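Local coordinates for periplasmic binding protein component of an ABC type zinc uptake transporter (Synechocystis sp., PDB 1PQ4), which binds zinc in the periplasm as the solute-binding component of an ABC transporter, and probably delivers it to the membrane part for uptake, at residues V7-Q12 and H133-P138; D35-E40 and L60-P65; P198-F203 and F242-F247. One frame throughout, in Å; residues are numbered along the deposited sequence.

Contact 1: residues V7-Q12 and H133-P138; sequences VSIPPQ and HIWLSP. With ZN (zinc ion), chain C.
P11, in the first turn of helix 10-20, has its CA 7.4 Å from that of W135, which sits in a short 3-10 turn ahead of helix 138-155, so side chains alone close the gap. Both side chains of the first segment that touch, I9 and P11, meet the indole of W135. I9 comes down on it end-on: its CD1 methyl lies 3.5 Å from the centroid of the W135 six-membered ring, only 14° off the ring normal, a clean CH-pi contact over the face. CG1 of I9 sits between its own backbone N and carbonyl carbon (chi1 52°), and the nearly extended chain beyond it carries CD1 out to the ring. P11 meets the pyrrole part obliquely, its CG 3.8 Å from CD1 of W135. On the opposite face of the indole, offset toward the rim, lies the carbonyl carbon of H133, two residues back in the chain. The rotation of the indole is fixed further by a hydrogen bond from NE1 to the backbone O of P268. H133 itself binds the zinc ion through NE2 at 2.1 Å, while its ND1 is hydrogen-bonded to D131, a second-shell carboxylate that orients the imidazole. The loop after strand 3-7 and the start of helix 10-20 thus pack on the zinc-ligand loop beside the metal site, consistent with the metal-binding cleft between the two lobes in this family of solute-binding proteins.

Contact 2: residues D35-E40 and L60-P65; sequences DPHTYE and LGFEQP. With ZN (zinc ion), chain C.
H37 and F62 meet beside the metal. The F62 ring points an edge at the face of the H37 imidazole in an offset edge-to-face pair, planes at 81° and centroids 5.8 Å apart, with CE1 of H37 4.1 Å from CE1 of F62. NE2 of the same imidazole binds the zinc ion at 1.9 Å, where H133, H197 and a water complete the ligands. P36 meets the same phenyl ring: its CB lies 3.5 Å from CZ of F62, approaching obliquely, while its CG lies over one face of the H37 ring toward the rim. The ligand imidazole is therefore bordered by hydrocarbon from its own loop and from the facing one.

One step out, the backbone of the loop is held by D35. Its OD1 accepts from the N of H37 at 2.8 Å, met from 52° above the carboxylate plane, a bent bond that makes an Asx turn across P36 and holds the backbone at H37. On the other segment a type I beta turn from G61 to Q64 presents F62, whose CG stands anti to the backbone N (chi1 -172°) and sends the ring toward P36 and H37. E63, next in that turn, is hydrogen-bonded to S8 and to the backbone N atoms of I58 and G59, and F62 also packs edge-to-face with W135. Two loops that follow parallel strands 24-28 and 54-57 thus come together to build one wall of the three-histidine zinc site.

Contact 3: residues P198-F203 and F242-F247; sequences PSWAYF and FGETQF
E244 reaches across to S199 and W200, and strand 240-244 leads up to it. F242 packs on the neighbouring strand 262-266 and on helix 273-288, while G243 is tied to that strand by backbone hydrogen bonds. E244 comes next and makes the contact. Its chain bends at chi2 (112°), and OE2 ends up 3.3 Å from NE1 of W200. The N-H...O angle of this hydrogen bond is 142°; the oxygen stands 20° out of the indole plane, and the donor meets it from above the carboxylate plane. OG of S199 gives the same oxygen a second, weak hydrogen bond, also 3.3 Å long, and lies over one face of the W200 ring near its rim. OE1 of E244 is taken by the backbone N of H197, so both carboxylate oxygens, buried here, are used. A type I beta turn then runs from E244 to F247, closed by F247 N to E244 O at 3.2 Å. It returns the F247 ring with its edge against CB of E244, and that ring stacks on H197. The glutamate and the phenylalanine thus form a second shell around H197, one of the three histidines of the zinc site.

The zinc ion joins contacts 1 and 2 directly, through H133 and H37; contact 3 adjoins the third ligand, H197. All three are buried. Contact 1, its centre about 4 Å from that of the chain, is the most central and purely apolar across its segments; contact 2, about 12 Å out between centres, is aromatic and apolar, with a partly exposed histidine; contact 3, at about 9 Å, is polar. Contacts 1 and 2 draw on loops after strands 3-7, 24-28 and 54-57 of one parallel sheet, and I9 packs on F62 between them. Contact 3 joins the start of helix 201-206 to strand 240-244, meeting contact 1 at S199 and H133, and contact 2 at F247 and D35.

Contact 1: residues V7-Q12 and H133-P138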
ATOM      1  N   VAL A   7      -2.273 -12.405   6.041  1.00 10.89           N
ATOM      2  CA  VAL A   7      -2.653 -11.175   5.370  1.00 10.74           C
ATOM      3  C   VAL A   7      -2.063 -11.211   3.957  1.00 13.78           C
ATOM      4  O   VAL A   7      -1.171 -12.010   3.675  1.00 16.99           O
ATOM      5  CB  VAL A   7      -2.129  -9.922   6.104  1.00 13.59           C
ATOM      6  CG1 VAL A   7      -2.656  -9.924   7.561  1.00 14.59           C
ATOM      7  CG2 VAL A   7      -0.589  -9.920   6.067  1.00 10.74           C
ATOM      8  N   SER A   8      -2.557 -10.343   3.092  1.00 14.24           N
ATOM      9  CA  SER A   8      -2.078 -10.317   1.714  1.00 13.07           C
ATOM     10  C   SER A   8      -0.691  -9.722   1.515  1.00 15.65           C
ATOM     11  O   SER A   8       0.148 -10.333   0.879  1.00 14.10           O
ATOM     12  CB  SER A   8      -3.061  -9.549   0.831  1.00 15.71           C
ATOM     13  OG  SER A   8      -4.270 -10.281   0.670  1.00 16.58           O
ATOM     14  N   ILE A   9      -0.423  -8.565   2.122  1.00 11.45           N
ATOM     15  CA  ILE A   9       0.870  -7.905   1.843  1.00 12.27           C
ATOM     16  C   ILE A   9       1.577  -7.480   3.100  1.00 15.02           C
ATOM     17  O   ILE A   9       0.947  -7.314   4.149  1.00 15.49           O
ATOM     18  CB  ILE A   9       0.656  -6.706   0.883  1.00 12.95           C
ATOM     19  CG1 ILE A   9      -0.458  -5.791   1.429  1.00 14.32           C
ATOM     20  CG2 ILE A   9       0.249  -7.204  -0.489  1.00 11.71           C
ATOM     21  CD1 ILE A   9      -0.486  -4.388   0.828  1.00 28.05           C
ATOM     22  N   PRO A  10       2.918  -7.298   3.020  1.00 14.43           N
ATOM     23  CA  PRO A  10       3.714  -6.913   4.188  1.00 14.43           C
ATOM     24  C   PRO A  10       3.199  -5.757   5.048  1.00 10.07           C
ATOM     25  O   PRO A  10       3.196  -5.879   6.270  1.00 14.44           O
ATOM     26  CB  PRO A  10       5.156  -6.634   3.594  1.00 12.60           C
ATOM     27  CG  PRO A  10       5.149  -7.592   2.331  1.00 12.46           C
ATOM     28  CD  PRO A  10       3.735  -7.417   1.798  1.00 12.34           C
ATOM     29  N   PRO A  11       2.758  -4.643   4.432  1.00 10.73           N
ATOM     30  CA  PRO A  11       2.269  -3.535   5.280  1.00 13.94           C
ATOM     31  C   PRO A  11       1.147  -3.987   6.238  1.00 15.92           C
ATOM     32  O   PRO A  11       1.001  -3.463   7.337  1.00 13.93           O
ATOM     33  CB  PRO A  11       1.736  -2.533   4.264  1.00 16.49           C
ATOM     34  CG  PRO A  11       2.505  -2.820   3.036  1.00 16.33           C
ATOM     35  CD  PRO A  11       2.712  -4.276   3.005  1.00 11.71           C
ATOM     36  N   GLN A  12       0.340  -4.950   5.800  1.00 13.88           N
ATOM     37  CA  GLN A  12      -0.749  -5.412   6.659  1.00 12.78           C
ATOM     38  C   GLN A  12      -0.222  -6.124   7.875  1.00 13.98           C
ATOM     39  O   GLN A  12      -0.900  -6.209   8.889  1.00 13.57           O
ATOM     40  CB  GLN A  12      -1.677  -6.342   5.885  1.00  9.30           C
ATOM     41  CG  GLN A  12      -2.524  -5.613   4.901  1.00  9.85           C
ATOM     42  CD  GLN A  12      -3.387  -6.601   4.145  1.00 18.36           C
ATOM     43  OE1 GLN A  12      -2.849  -7.471   3.445  1.00 15.85           O
ATOM     44  NE2 GLN A  12      -4.724  -6.486   4.295  1.00 13.33           N
ATOM     45  N   HIS A 133      -5.037   0.810  -3.691  1.00 13.29           N
ATOM     46  CA  HIS A 133      -3.876   1.163  -2.879  1.00 12.99           C
ATOM     47  C   HIS A 133      -4.195   1.957  -1.630  1.00 11.98           C
ATOM     48  O   HIS A 133      -3.551   2.979  -1.314  1.00 12.60           O
ATOM     49  CB  HIS A 133      -2.881   1.884  -3.788  1.00  8.65           C
ATOM     50  CG  HIS A 133      -2.439   1.074  -4.975  1.00 15.45           C
ATOM     51  ND1 HIS A 133      -3.062   1.153  -6.212  1.00 13.29           N
ATOM     52  CD2 HIS A 133      -1.424   0.188  -5.122  1.00 13.64           C
ATOM     53  CE1 HIS A 133      -2.444   0.362  -7.064  1.00 17.60           C
ATOM     54  NE2 HIS A 133      -1.448  -0.233  -6.434  1.00 14.84           N
ATOM     55  N   ILE A 134      -5.213   1.493  -0.914  1.00 10.74           N
ATOM     56  CA  ILE A 134      -5.664   2.244   0.257  1.00 13.30           C
ATOM     57  C   ILE A 134      -4.740   2.117   1.483  1.00 11.98           C
ATOM     58  O   ILE A 134      -4.908   2.850   2.462  1.00 13.28           O
ATOM     59  CB  ILE A 134      -7.100   1.793   0.667  1.00 11.09           C
ATOM     60  CG1 ILE A 134      -7.088   0.265   0.978  1.00 14.96           C
ATOM     61  CG2 ILE A 134      -8.075   2.144  -0.501  1.00 14.13           C
ATOM     62  CD1 ILE A 134      -6.111  -0.330   1.965  1.00 28.05           C
ATOM     63  N   TRP A 135      -3.750   1.231   1.412  1.00 12.27           N
ATOM     64  CA  TRP A 135      -2.908   1.036   2.595  1.00 14.22           C
ATOM     65  C   TRP A 135      -1.818   2.080   2.746  1.00 14.75           C
ATOM     66  O   TRP A 135      -1.041   2.033   3.715  1.00 15.87           O
ATOM     67  CB  TRP A 135      -2.287  -0.385   2.597  1.00 14.58           C
ATOM     68  CG  TRP A 135      -1.253  -0.578   1.477  1.00 14.77           C
ATOM     69  CD1 TRP A 135       0.091  -0.298   1.516  1.00 11.36           C
ATOM     70  CD2 TRP A 135      -1.518  -1.120   0.186  1.00 13.87           C
ATOM     71  NE1 TRP A 135       0.683  -0.652   0.312  1.00 10.18           N
ATOM     72  CE2 TRP A 135      -0.284  -1.161  -0.520  1.00 14.29           C
ATOM     73  CE3 TRP A 135      -2.691  -1.591  -0.442  1.00 12.57           C
ATOM     74  CZ2 TRP A 135      -0.185  -1.660  -1.827  1.00 14.98           C
ATOM     75  CZ3 TRP A 135      -2.597  -2.086  -1.741  1.00 12.96           C
ATOM     76  CH2 TRP A 135      -1.350  -2.122  -2.418  1.00 13.58           C
ATOM     77  N   LEU A 136      -1.759   3.007   1.785  1.00 12.76           N
ATOM     78  CA  LEU A 136      -0.722   4.034   1.851  1.00 14.50           C
ATOM     79  C   LEU A 136      -1.274   5.381   2.281  1.00 17.55           C
ATOM     80  O   LEU A 136      -0.608   6.402   2.160  1.00 13.85           O
ATOM     81  CB  LEU A 136       0.010   4.126   0.492  1.00 13.22           C
ATOM     82  CG  LEU A 136       0.798   2.819   0.239  1.00 13.94           C
ATOM     83  CD1 LEU A 136       1.174   2.750  -1.243  1.00 18.60           C
ATOM     84  CD2 LEU A 136       2.033   2.712   1.129  1.00 11.83           C
ATOM     85  N   SER A 137      -2.527   5.389   2.751  1.00 17.87           N
ATOM     86  CA  SER A 137      -3.161   6.617   3.260  1.00 14.01           C
ATOM     87  C   SER A 137      -3.357   6.458   4.768  1.00 15.80           C
ATOM     88  O   SER A 137      -4.173   5.616   5.200  1.00 15.14           O
ATOM     89  CB  SER A 137      -4.540   6.805   2.616  1.00 19.70           C
ATOM     90  OG  SER A 137      -5.257   7.825   3.300  1.00 14.82           O
ATOM     91  N   PRO A 138      -2.633   7.235   5.609  1.00 13.70           N
ATOM     92  CA  PRO A 138      -2.849   7.069   7.073  1.00 14.40           C
ATOM     93  C   PRO A 138      -4.347   7.260   7.444  1.00 13.49           C
ATOM     94  O   PRO A 138      -4.861   6.604   8.341  1.00 14.90           O
ATOM     95  CB  PRO A 138      -2.026   8.211   7.710  1.00 15.28           C
ATOM     96  CG  PRO A 138      -0.852   8.365   6.720  1.00 18.16           C
ATOM     97  CD  PRO A 138      -1.575   8.223   5.324  1.00 15.69           C
TER
HETATM   98 ZN    ZN C1002       0.093  -1.524  -7.083  1.00 16.54          ZN
HETATM   99  O   HOH W   1       1.478  -1.896  -5.310  1.00  6.20           O

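Contact 2: residues D35-E40 and L60-P65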
ATOM      1  N   ASP A  35       5.467  -8.028  -7.530  1.00 20.91           N
ATOM      2  CA  ASP A  35       4.359  -7.182  -7.960  1.00 21.46           C
ATOM      3  C   ASP A  35       3.116  -7.948  -7.469  1.00 23.12           C
ATOM      4  O   ASP A  35       2.816  -9.043  -7.959  1.00 22.21           O
ATOM      5  CB  ASP A  35       4.368  -7.042  -9.489  1.00 20.09           C
ATOM      6  CG  ASP A  35       3.020  -6.567 -10.059  1.00 25.99           C
ATOM      7  OD1 ASP A  35       2.163  -6.038  -9.301  1.00 26.00           O
ATOM      8  OD2 ASP A  35       2.818  -6.713 -11.281  1.00 28.44           O
ATOM      9  N   PRO A  36       2.358  -7.367  -6.501  1.00 25.11           N
ATOM     10  CA  PRO A  36       1.169  -8.022  -5.957  1.00 23.84           C
ATOM     11  C   PRO A  36       0.060  -8.207  -6.976  1.00 22.39           C
ATOM     12  O   PRO A  36      -0.734  -9.133  -6.875  1.00 23.05           O
ATOM     13  CB  PRO A  36       0.745  -7.087  -4.806  1.00 22.43           C
ATOM     14  CG  PRO A  36       1.142  -5.743  -5.308  1.00 20.58           C
ATOM     15  CD  PRO A  36       2.481  -5.984  -5.983  1.00 22.79           C
ATOM     16  N   HIS A  37       0.009  -7.323  -7.960  1.00 18.07           N
ATOM     17  CA  HIS A  37      -1.013  -7.416  -8.983  1.00 21.73           C
ATOM     18  C   HIS A  37      -0.932  -8.629  -9.926  1.00 23.58           C
ATOM     19  O   HIS A  37      -1.897  -8.942 -10.601  1.00 25.17           O
ATOM     20  CB  HIS A  37      -1.009  -6.141  -9.809  1.00 21.92           C
ATOM     21  CG  HIS A  37      -1.131  -4.896  -8.982  1.00 22.27           C
ATOM     22  ND1 HIS A  37      -2.324  -4.476  -8.440  1.00 19.40           N
ATOM     23  CD2 HIS A  37      -0.202  -3.982  -8.608  1.00 20.18           C
ATOM     24  CE1 HIS A  37      -2.129  -3.351  -7.768  1.00 25.88           C
ATOM     25  NE2 HIS A  37      -0.848  -3.030  -7.856  1.00 19.53           N
ATOM     26  N   THR A  38       0.214  -9.274 -10.010  1.00 24.19           N
ATOM     27  CA  THR A  38       0.342 -10.427 -10.880  1.00 25.58           C
ATOM     28  C   THR A  38       0.805 -11.633 -10.068  1.00 29.06           C
ATOM     29  O   THR A  38       1.157 -12.662 -10.629  1.00 27.65           O
ATOM     30  CB  THR A  38       1.367 -10.182 -12.018  1.00 26.27           C
ATOM     31  OG1 THR A  38       2.657  -9.909 -11.462  1.00 26.45           O
ATOM     32  CG2 THR A  38       0.931  -9.030 -12.892  1.00 24.71           C
ATOM     33  N   TYR A  39       0.806 -11.513  -8.742  1.00 26.76           N
ATOM     34  CA  TYR A  39       1.235 -12.624  -7.906  1.00 22.86           C
ATOM     35  C   TYR A  39       0.250 -13.793  -7.913  1.00 24.10           C
ATOM     36  O   TYR A  39      -0.968 -13.609  -7.927  1.00 23.70           O
ATOM     37  CB  TYR A  39       1.386 -12.184  -6.453  1.00 25.17           C
ATOM     38  CG  TYR A  39       2.019 -13.241  -5.586  1.00 19.85           C
ATOM     39  CD1 TYR A  39       3.356 -13.580  -5.757  1.00 22.64           C
ATOM     40  CD2 TYR A  39       1.285 -13.914  -4.623  1.00 24.35           C
ATOM     41  CE1 TYR A  39       3.950 -14.567  -4.984  1.00 24.29           C
ATOM     42  CE2 TYR A  39       1.868 -14.911  -3.844  1.00 19.55           C
ATOM     43  CZ  TYR A  39       3.200 -15.223  -4.032  1.00 24.20           C
ATOM     44  OH  TYR A  39       3.795 -16.189  -3.268  1.00 22.81           O
ATOM     45  N   GLU A  40       0.781 -15.004  -7.903  1.00 25.31           N
ATOM     46  CA  GLU A  40      -0.094 -16.157  -7.811  1.00 31.49           C
ATOM     47  C   GLU A  40       0.430 -16.962  -6.622  1.00 28.86           C
ATOM     48  O   GLU A  40       1.611 -17.303  -6.558  1.00 29.45           O
ATOM     49  CB  GLU A  40      -0.100 -16.994  -9.092  1.00 35.34           C
ATOM     50  CG  GLU A  40      -1.408 -17.792  -9.168  1.00 51.84           C
ATOM     51  CD  GLU A  40      -1.636 -18.504 -10.489  1.00 62.32           C
ATOM     52  OE1 GLU A  40      -0.793 -19.361 -10.866  1.00 64.05           O
ATOM     53  OE2 GLU A  40      -2.670 -18.208 -11.143  1.00 66.30           O
ATOM     54  N   LEU A  60     -11.458  -4.279  -2.177  1.00 14.66           N
ATOM     55  CA  LEU A  60     -11.585  -3.521  -3.418  1.00 18.49           C
ATOM     56  C   LEU A  60     -11.110  -4.286  -4.623  1.00 18.34           C
ATOM     57  O   LEU A  60     -10.599  -3.708  -5.574  1.00 21.87           O
ATOM     58  CB  LEU A  60     -10.843  -2.158  -3.310  1.00 19.39           C
ATOM     59  CG  LEU A  60     -11.448  -1.231  -2.244  1.00 18.72           C
ATOM     60  CD1 LEU A  60     -10.591   0.025  -2.051  1.00 16.44           C
ATOM     61  CD2 LEU A  60     -12.894  -0.820  -2.688  1.00 20.82           C
ATOM     62  N   GLY A  61     -11.276  -5.596  -4.599  1.00 19.06           N
ATOM     63  CA  GLY A  61     -10.826  -6.382  -5.733  1.00 16.27           C
ATOM     64  C   GLY A  61      -9.357  -6.740  -5.745  1.00 23.03           C
ATOM     65  O   GLY A  61      -8.899  -7.485  -6.610  1.00 20.68           O
ATOM     66  N   PHE A  62      -8.594  -6.224  -4.798  1.00 17.48           N
ATOM     67  CA  PHE A  62      -7.146  -6.542  -4.790  1.00 17.96           C
ATOM     68  C   PHE A  62      -6.838  -8.048  -4.877  1.00 19.26           C
ATOM     69  O   PHE A  62      -5.921  -8.466  -5.577  1.00 22.18           O
ATOM     70  CB  PHE A  62      -6.520  -5.994  -3.514  1.00 15.14           C
ATOM     71  CG  PHE A  62      -5.030  -6.085  -3.496  1.00 15.93           C
ATOM     72  CD1 PHE A  62      -4.276  -5.281  -4.341  1.00 19.21           C
ATOM     73  CD2 PHE A  62      -4.385  -6.887  -2.587  1.00 21.00           C
ATOM     74  CE1 PHE A  62      -2.871  -5.254  -4.259  1.00 24.18           C
ATOM     75  CE2 PHE A  62      -2.973  -6.878  -2.496  1.00 25.41           C
ATOM     76  CZ  PHE A  62      -2.225  -6.051  -3.328  1.00 22.24           C
ATOM     77  N   GLU A  63      -7.596  -8.847  -4.141  1.00 16.84           N
ATOM     78  CA  GLU A  63      -7.411 -10.295  -4.063  1.00 19.44           C
ATOM     79  C   GLU A  63      -8.291 -11.120  -5.022  1.00 25.56           C
ATOM     80  O   GLU A  63      -8.248 -12.355  -4.991  1.00 27.21           O
ATOM     81  CB  GLU A  63      -7.713 -10.772  -2.644  1.00 16.51           C
ATOM     82  CG  GLU A  63      -6.682 -10.362  -1.552  1.00 15.92           C
ATOM     83  CD  GLU A  63      -7.001  -9.055  -0.858  1.00 15.88           C
ATOM     84  OE1 GLU A  63      -8.051  -8.446  -1.157  1.00 15.16           O
ATOM     85  OE2 GLU A  63      -6.200  -8.634   0.018  1.00 15.92           O
ATOM     86  N   GLN A  64      -9.082 -10.440  -5.849  1.00 27.18           N
ATOM     87  CA  GLN A  64     -10.016 -11.104  -6.781  1.00 31.80           C
ATOM     88  C   GLN A  64      -9.418 -12.348  -7.458  1.00 30.20           C
ATOM     89  O   GLN A  64     -10.058 -13.390  -7.521  1.00 30.33           O
ATOM     90  CB  GLN A  64     -10.517 -10.098  -7.871  1.00 29.78           C
ATOM     91  N   PRO A  65      -8.183 -12.249  -7.960  1.00 29.54           N
ATOM     92  CA  PRO A  65      -7.504 -13.367  -8.632  1.00 34.15           C
ATOM     93  C   PRO A  65      -7.266 -14.642  -7.792  1.00 33.75           C
ATOM     94  O   PRO A  65      -7.178 -15.733  -8.332  1.00 35.38           O
ATOM     95  CB  PRO A  65      -6.171 -12.760  -9.053  1.00 32.66           C
ATOM     96  CG  PRO A  65      -6.439 -11.290  -9.084  1.00 37.16           C
ATOM     97  CD  PRO A  65      -7.316 -11.064  -7.925  1.00 30.51           C
TER
HETATM   98 ZN    ZN C1002       0.093  -1.524  -7.083  1.00 16.54          ZN
HETATM   99  O   HOH W   1       1.478  -1.896  -5.310  1.00  6.20           O

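Contact 3: residues P198-F203 and F242-F247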
ATOM      1  N   PRO A 198       1.640   3.515 -10.351  1.00 16.88           N
ATOM      2  CA  PRO A 198       0.779   4.403  -9.575  1.00 16.71           C
ATOM      3  C   PRO A 198       0.179   3.778  -8.346  1.00 19.27           C
ATOM      4  O   PRO A 198      -0.983   3.404  -8.313  1.00 19.90           O
ATOM      5  CB  PRO A 198      -0.269   4.861 -10.606  1.00 20.71           C
ATOM      6  CG  PRO A 198      -0.474   3.617 -11.432  1.00 22.45           C
ATOM      7  CD  PRO A 198       0.948   3.018 -11.559  1.00 19.79           C
ATOM      8  N   SER A 199       0.963   3.631  -7.314  1.00 14.84           N
ATOM      9  CA  SER A 199       0.348   3.091  -6.121  1.00 17.95           C
ATOM     10  C   SER A 199       0.089   4.197  -5.111  1.00 14.73           C
ATOM     11  O   SER A 199      -0.327   3.920  -3.981  1.00 15.06           O
ATOM     12  CB  SER A 199       1.275   2.049  -5.517  1.00 20.85           C
ATOM     13  OG  SER A 199       2.566   2.543  -5.486  1.00 27.29           O
ATOM     14  N   TRP A 200       0.314   5.451  -5.501  1.00 12.68           N
ATOM     15  CA  TRP A 200       0.224   6.529  -4.512  1.00 14.39           C
ATOM     16  C   TRP A 200      -0.947   7.503  -4.672  1.00 15.52           C
ATOM     17  O   TRP A 200      -0.876   8.627  -4.159  1.00 15.34           O
ATOM     18  CB  TRP A 200       1.555   7.342  -4.507  1.00 13.24           C
ATOM     19  CG  TRP A 200       2.789   6.474  -4.387  1.00 12.12           C
ATOM     20  CD1 TRP A 200       3.525   5.921  -5.412  1.00 14.86           C
ATOM     21  CD2 TRP A 200       3.344   5.968  -3.175  1.00 15.28           C
ATOM     22  NE1 TRP A 200       4.502   5.090  -4.900  1.00 20.24           N
ATOM     23  CE2 TRP A 200       4.409   5.099  -3.527  1.00 16.30           C
ATOM     24  CE3 TRP A 200       3.044   6.161  -1.817  1.00 13.88           C
ATOM     25  CZ2 TRP A 200       5.164   4.423  -2.571  1.00 17.68           C
ATOM     26  CZ3 TRP A 200       3.803   5.490  -0.861  1.00 13.55           C
ATOM     27  CH2 TRP A 200       4.852   4.624  -1.247  1.00 15.25           C
ATOM     28  N   ALA A 201      -2.025   7.095  -5.351  1.00 14.37           N
ATOM     29  CA  ALA A 201      -3.132   8.048  -5.556  1.00 14.35           C
ATOM     30  C   ALA A 201      -3.799   8.491  -4.233  1.00  8.25           C
ATOM     31  O   ALA A 201      -4.172   9.635  -4.076  1.00 13.73           O
ATOM     32  CB  ALA A 201      -4.195   7.416  -6.504  1.00 12.83           C
ATOM     33  N   TYR A 202      -3.970   7.582  -3.274  1.00 10.80           N
ATOM     34  CA  TYR A 202      -4.622   7.984  -2.026  1.00 14.02           C
ATOM     35  C   TYR A 202      -3.697   8.867  -1.209  1.00 17.79           C
ATOM     36  O   TYR A 202      -4.094   9.878  -0.642  1.00 13.42           O
ATOM     37  CB  TYR A 202      -5.023   6.734  -1.234  1.00 14.13           C
ATOM     38  CG  TYR A 202      -6.135   5.987  -1.973  1.00 16.35           C
ATOM     39  CD1 TYR A 202      -7.495   6.393  -1.824  1.00 17.32           C
ATOM     40  CD2 TYR A 202      -5.848   4.900  -2.783  1.00 13.42           C
ATOM     41  CE1 TYR A 202      -8.521   5.727  -2.459  1.00 13.22           C
ATOM     42  CE2 TYR A 202      -6.895   4.181  -3.433  1.00 15.03           C
ATOM     43  CZ  TYR A 202      -8.234   4.613  -3.254  1.00 19.10           C
ATOM     44  OH  TYR A 202      -9.277   3.868  -3.799  1.00 17.00           O
ATOM     45  N   PHE A 203      -2.433   8.460  -1.168  1.00 16.18           N
ATOM     46  CA  PHE A 203      -1.414   9.223  -0.431  1.00 13.49           C
ATOM     47  C   PHE A 203      -1.386  10.612  -1.039  1.00  7.23           C
ATOM     48  O   PHE A 203      -1.399  11.634  -0.347  1.00 13.76           O
ATOM     49  CB  PHE A 203      -0.043   8.484  -0.606  1.00 11.71           C
ATOM     50  CG  PHE A 203       1.123   9.238  -0.048  1.00 15.71           C
ATOM     51  CD1 PHE A 203       1.456   9.123   1.287  1.00 17.87           C
ATOM     52  CD2 PHE A 203       1.892  10.053  -0.876  1.00 22.17           C
ATOM     53  CE1 PHE A 203       2.570   9.830   1.815  1.00 24.78           C
ATOM     54  CE2 PHE A 203       2.995  10.750  -0.367  1.00 19.40           C
ATOM     55  CZ  PHE A 203       3.323  10.635   0.978  1.00 17.67           C
ATOM     56  N   PHE A 242      10.949   8.636  -9.701  1.00 15.44           N
ATOM     57  CA  PHE A 242      10.896   7.538  -8.767  1.00 15.69           C
ATOM     58  C   PHE A 242      10.525   6.253  -9.461  1.00 16.18           C
ATOM     59  O   PHE A 242       9.788   6.251 -10.430  1.00 23.66           O
ATOM     60  CB  PHE A 242       9.879   7.839  -7.686  1.00 15.44           C
ATOM     61  CG  PHE A 242      10.241   9.005  -6.861  1.00 15.81           C
ATOM     62  CD1 PHE A 242       9.632  10.238  -7.072  1.00 16.64           C
ATOM     63  CD2 PHE A 242      11.210   8.884  -5.877  1.00 18.93           C
ATOM     64  CE1 PHE A 242       9.984  11.350  -6.307  1.00 21.58           C
ATOM     65  CE2 PHE A 242      11.567  10.011  -5.089  1.00 21.61           C
ATOM     66  CZ  PHE A 242      10.949  11.232  -5.315  1.00 18.08           C
ATOM     67  N   GLY A 243      11.083   5.168  -8.959  1.00 14.50           N
ATOM     68  CA  GLY A 243      10.763   3.852  -9.496  1.00 15.91           C
ATOM     69  C   GLY A 243      10.375   3.067  -8.259  1.00 19.63           C
ATOM     70  O   GLY A 243      10.430   3.574  -7.139  1.00 20.05           O
ATOM     71  N   GLU A 244       9.977   1.834  -8.442  1.00 22.60           N
ATOM     72  CA  GLU A 244       9.566   1.011  -7.313  1.00 24.72           C
ATOM     73  C   GLU A 244      10.364  -0.273  -7.382  1.00 28.44           C
ATOM     74  O   GLU A 244      10.675  -0.757  -8.485  1.00 29.18           O
ATOM     75  CB  GLU A 244       8.054   0.731  -7.415  1.00 25.67           C
ATOM     76  CG  GLU A 244       7.242   1.787  -6.776  1.00 30.89           C
ATOM     77  CD  GLU A 244       6.421   2.608  -7.745  1.00 43.78           C
ATOM     78  OE1 GLU A 244       6.888   2.814  -8.903  1.00 28.95           O
ATOM     79  OE2 GLU A 244       5.316   3.056  -7.313  1.00 38.62           O
ATOM     80  N   THR A 245      10.698  -0.828  -6.219  1.00 31.67           N
ATOM     81  CA  THR A 245      11.501  -2.060  -6.168  1.00 37.68           C
ATOM     82  C   THR A 245      10.885  -3.241  -6.854  1.00 35.07           C
ATOM     83  O   THR A 245      11.597  -4.086  -7.361  1.00 35.89           O
ATOM     84  CB  THR A 245      11.757  -2.574  -4.728  1.00 42.79           C
ATOM     85  OG1 THR A 245      11.236  -1.642  -3.754  1.00 46.28           O
ATOM     86  CG2 THR A 245      13.236  -2.791  -4.528  1.00 47.64           C
ATOM     87  N   GLN A 246       9.554  -3.309  -6.850  1.00 27.17           N
ATOM     88  CA  GLN A 246       8.867  -4.462  -7.439  1.00 22.47           C
ATOM     89  C   GLN A 246       8.741  -4.411  -8.948  1.00 19.99           C
ATOM     90  O   GLN A 246       8.252  -5.348  -9.545  1.00 20.99           O
ATOM     91  CB  GLN A 246       7.461  -4.622  -6.815  1.00 21.72           C
ATOM     92  CG  GLN A 246       7.487  -4.861  -5.301  1.00 21.26           C
ATOM     93  CD  GLN A 246       7.683  -3.567  -4.489  1.00 23.63           C
ATOM     94  OE1 GLN A 246       7.926  -3.600  -3.260  1.00 23.37           O
ATOM     95  NE2 GLN A 246       7.573  -2.424  -5.171  1.00 24.10           N
ATOM     96  N   PHE A 247       9.148  -3.311  -9.567  1.00 18.89           N
ATOM     97  CA  PHE A 247       9.027  -3.207 -11.015  1.00 24.21           C
ATOM     98  C   PHE A 247      10.367  -2.767 -11.576  1.00 26.06           C
ATOM     99  O   PHE A 247      11.194  -2.204 -10.870  1.00 31.36           O
ATOM    100  CB  PHE A 247       7.953  -2.178 -11.391  1.00 25.50           C
ATOM    101  CG  PHE A 247       6.614  -2.428 -10.739  1.00 29.20           C
ATOM    102  CD1 PHE A 247       6.317  -1.909  -9.485  1.00 23.30           C
ATOM    103  CD2 PHE A 247       5.663  -3.218 -11.370  1.00 31.98           C
ATOM    104  CE1 PHE A 247       5.095  -2.176  -8.870  1.00 33.18           C
ATOM    105  CE2 PHE A 247       4.428  -3.491 -10.755  1.00 29.84           C
ATOM    106  CZ  PHE A 247       4.156  -2.970  -9.516  1.00 28.17           C
TER